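Local coordinates for protein fatty acid amide hydrolase (Candida albicans, PDB 6KVR) that probably hydrolyses monocarboxylic acid amides to the carboxylate and ammonium, as a member of the amidase signature family, at residues A[523-526]-A[527-531]. Numbering follows the deposited sequence.
Sequences LEQL and ENENY
The amide of Q525 looks onto one face of the E529 carboxylate, the two planes turned 80° apart. NE2 of Q525 donates to OE1 of E529 over 3.0 Å from above the carboxylate plane, while OE1 stays close to the amide's own plane, and the N-H points nearly straight at it (167°). CG of Q525 packs on the same carboxylate, 3.5 Å from CD of E529. Q525 reaches forward because its CG stands anti to the backbone N (chi1 -172°) on an extended chain. One residue back, the amide of N528 and the carboxylate of E524 lie obliquely to each other and meet only lightly, CG of E524 being 3.9 Å from OD1 of N528; OE2 of E524 accepts from the backbone N of R354 and OD1 of N528 from its NE, and E524 also forms a salt bridge with R520. A water donates to O of L526 (3.0 Å) and to OD1 of N530 (2.9 Å), linking a backbone carbonyl to a side chain four residues on. Beneath lie i to i+4 backbone bonds, such as N of E529 to O of Q525 at 2.9 Å. Side-chain pairing at i and i+4 is characteristic of an alpha-helix, here the short, outlying helix 522-529, away from the predicted catalytic residues.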
ATOM      1  N   LEU A 523       6.721  17.735  27.908  1.00 30.27           N
ATOM      2  CA  LEU A 523       7.633  17.520  26.789  1.00 27.64           C
ATOM      3  C   LEU A 523       8.080  18.840  26.171  1.00 23.25           C
ATOM      4  O   LEU A 523       9.266  19.019  25.868  1.00 22.79           O
ATOM      5  CB  LEU A 523       6.971  16.628  25.739  1.00 25.54           C
ATOM      6  CG  LEU A 523       7.767  16.251  24.473  1.00 31.56           C
ATOM      7  CD1 LEU A 523       9.083  15.576  24.817  1.00 23.17           C
ATOM      8  CD2 LEU A 523       6.940  15.343  23.537  1.00 27.60           C
ATOM      9  N   GLU A 524       7.148  19.779  25.976  1.00 25.48           N
ATOM     10  CA  GLU A 524       7.537  21.068  25.418  1.00 27.36           C
ATOM     11  C   GLU A 524       8.540  21.764  26.316  1.00 23.10           C
ATOM     12  O   GLU A 524       9.496  22.377  25.827  1.00 26.27           O
ATOM     13  CB  GLU A 524       6.319  21.972  25.190  1.00 27.38           C
ATOM     14  CG  GLU A 524       6.674  23.201  24.337  1.00 26.47           C
ATOM     15  CD  GLU A 524       5.483  24.105  24.057  1.00 32.48           C
ATOM     16  OE1 GLU A 524       4.547  24.112  24.878  1.00 33.18           O
ATOM     17  OE2 GLU A 524       5.482  24.804  23.021  1.00 30.48           O
ATOM     18  N   GLN A 525       8.340  21.680  27.637  1.00 27.74           N
ATOM     19  CA  GLN A 525       9.251  22.331  28.573  1.00 28.73           C
ATOM     20  C   GLN A 525      10.619  21.660  28.552  1.00 28.77           C
ATOM     21  O   GLN A 525      11.657  22.334  28.513  1.00 25.64           O
ATOM     22  CB  GLN A 525       8.671  22.298  29.988  1.00 30.71           C
ATOM     23  CG  GLN A 525       9.487  23.122  30.964  1.00 32.96           C
ATOM     24  CD  GLN A 525       9.060  22.941  32.400  1.00 33.74           C
ATOM     25  OE1 GLN A 525       7.924  22.596  32.678  1.00 33.79           O
ATOM     26  NE2 GLN A 525       9.983  23.165  33.320  1.00 38.51           N
ATOM     27  N   LEU A 526      10.631  20.326  28.600  1.00 27.18           N
ATOM     28  CA  LEU A 526      11.876  19.580  28.471  1.00 27.80           C
ATOM     29  C   LEU A 526      12.684  20.058  27.260  1.00 27.32           C
ATOM     30  O   LEU A 526      13.860  20.429  27.382  1.00 28.24           O
ATOM     31  CB  LEU A 526      11.555  18.089  28.372  1.00 25.59           C
ATOM     32  CG  LEU A 526      12.689  17.093  28.140  1.00 29.42           C
ATOM     33  CD1 LEU A 526      13.840  17.291  29.132  1.00 28.25           C
ATOM     34  CD2 LEU A 526      12.130  15.678  28.222  1.00 26.87           C
ATOM     35  N   GLU A 527      12.045  20.107  26.093  1.00 23.86           N
ATOM     36  CA  GLU A 527      12.753  20.484  24.872  1.00 27.03           C
ATOM     37  C   GLU A 527      13.195  21.948  24.901  1.00 25.08           C
ATOM     38  O   GLU A 527      14.351  22.257  24.593  1.00 27.16           O
ATOM     39  CB  GLU A 527      11.864  20.217  23.654  1.00 20.14           C
ATOM     40  CG  GLU A 527      11.753  18.746  23.275  1.00 27.49           C
ATOM     41  CD  GLU A 527      12.965  18.228  22.476  1.00 30.79           C
ATOM     42  OE1 GLU A 527      13.828  19.039  22.044  1.00 29.24           O
ATOM     43  OE2 GLU A 527      13.046  16.996  22.268  1.00 28.49           O
ATOM     44  N   ASN A 528      12.280  22.872  25.237  1.00 24.63           N
ATOM     45  CA  ASN A 528      12.604  24.296  25.138  1.00 27.15           C
ATOM     46  C   ASN A 528      13.637  24.723  26.179  1.00 28.45           C
ATOM     47  O   ASN A 528      14.453  25.614  25.908  1.00 25.56           O
ATOM     48  CB  ASN A 528      11.353  25.159  25.301  1.00 30.27           C
ATOM     49  CG  ASN A 528      10.509  25.263  24.026  1.00 32.31           C
ATOM     50  OD1 ASN A 528       9.481  25.935  24.024  1.00 29.12           O
ATOM     51  ND2 ASN A 528      10.924  24.581  22.955  1.00 32.62           N
ATOM     52  N   GLU A 529      13.624  24.122  27.372  1.00 28.16           N
ATOM     53  CA  GLU A 529      14.583  24.562  28.382  1.00 29.01           C
ATOM     54  C   GLU A 529      15.997  24.070  28.093  1.00 29.83           C
ATOM     55  O   GLU A 529      16.938  24.538  28.734  1.00 29.29           O
ATOM     56  CB  GLU A 529      14.109  24.137  29.779  1.00 31.68           C
ATOM     57  CG  GLU A 529      13.027  25.089  30.331  1.00 32.58           C
ATOM     58  CD  GLU A 529      12.496  24.726  31.722  1.00 46.04           C
ATOM     59  OE1 GLU A 529      12.775  23.612  32.247  1.00 43.51           O
ATOM     60  OE2 GLU A 529      11.772  25.578  32.294  1.00 49.63           O
ATOM     61  N   ASN A 530      16.178  23.188  27.108  1.00 31.06           N
ATOM     62  CA  ASN A 530      17.516  22.807  26.671  1.00 30.14           C
ATOM     63  C   ASN A 530      18.153  23.822  25.730  1.00 29.81           C
ATOM     64  O   ASN A 530      19.362  23.748  25.497  1.00 30.07           O
ATOM     65  CB  ASN A 530      17.478  21.453  25.963  1.00 32.51           C
ATOM     66  CG  ASN A 530      17.431  20.306  26.931  1.00 31.58           C
ATOM     67  OD1 ASN A 530      17.748  20.475  28.098  1.00 32.87           O
ATOM     68  ND2 ASN A 530      17.004  19.147  26.468  1.00 29.69           N
ATOM     69  N   TYR A 531      17.389  24.748  25.152  1.00 29.57           N
ATOM     70  CA  TYR A 531      18.009  25.653  24.197  1.00 31.51           C
ATOM     71  C   TYR A 531      18.877  26.671  24.930  1.00 32.94           C
ATOM     72  O   TYR A 531      18.427  27.325  25.872  1.00 31.82           O
ATOM     73  CB  TYR A 531      16.975  26.372  23.325  1.00 27.52           C
ATOM     74  CG  TYR A 531      17.696  27.276  22.340  1.00 30.53           C
ATOM     75  CD1 TYR A 531      18.376  26.734  21.250  1.00 32.77           C
ATOM     76  CD2 TYR A 531      17.799  28.654  22.559  1.00 31.41           C
ATOM     77  CE1 TYR A 531      19.100  27.539  20.378  1.00 31.31           C
ATOM     78  CE2 TYR A 531      18.524  29.468  21.687  1.00 29.11           C
ATOM     79  CZ  TYR A 531      19.167  28.901  20.604  1.00 28.94           C
ATOM     80  OH  TYR A 531      19.867  29.679  19.729  1.00 25.96           O
TER
HETATM   81  O   HOH W   1      15.507  20.357  29.900  1.00 34.20           O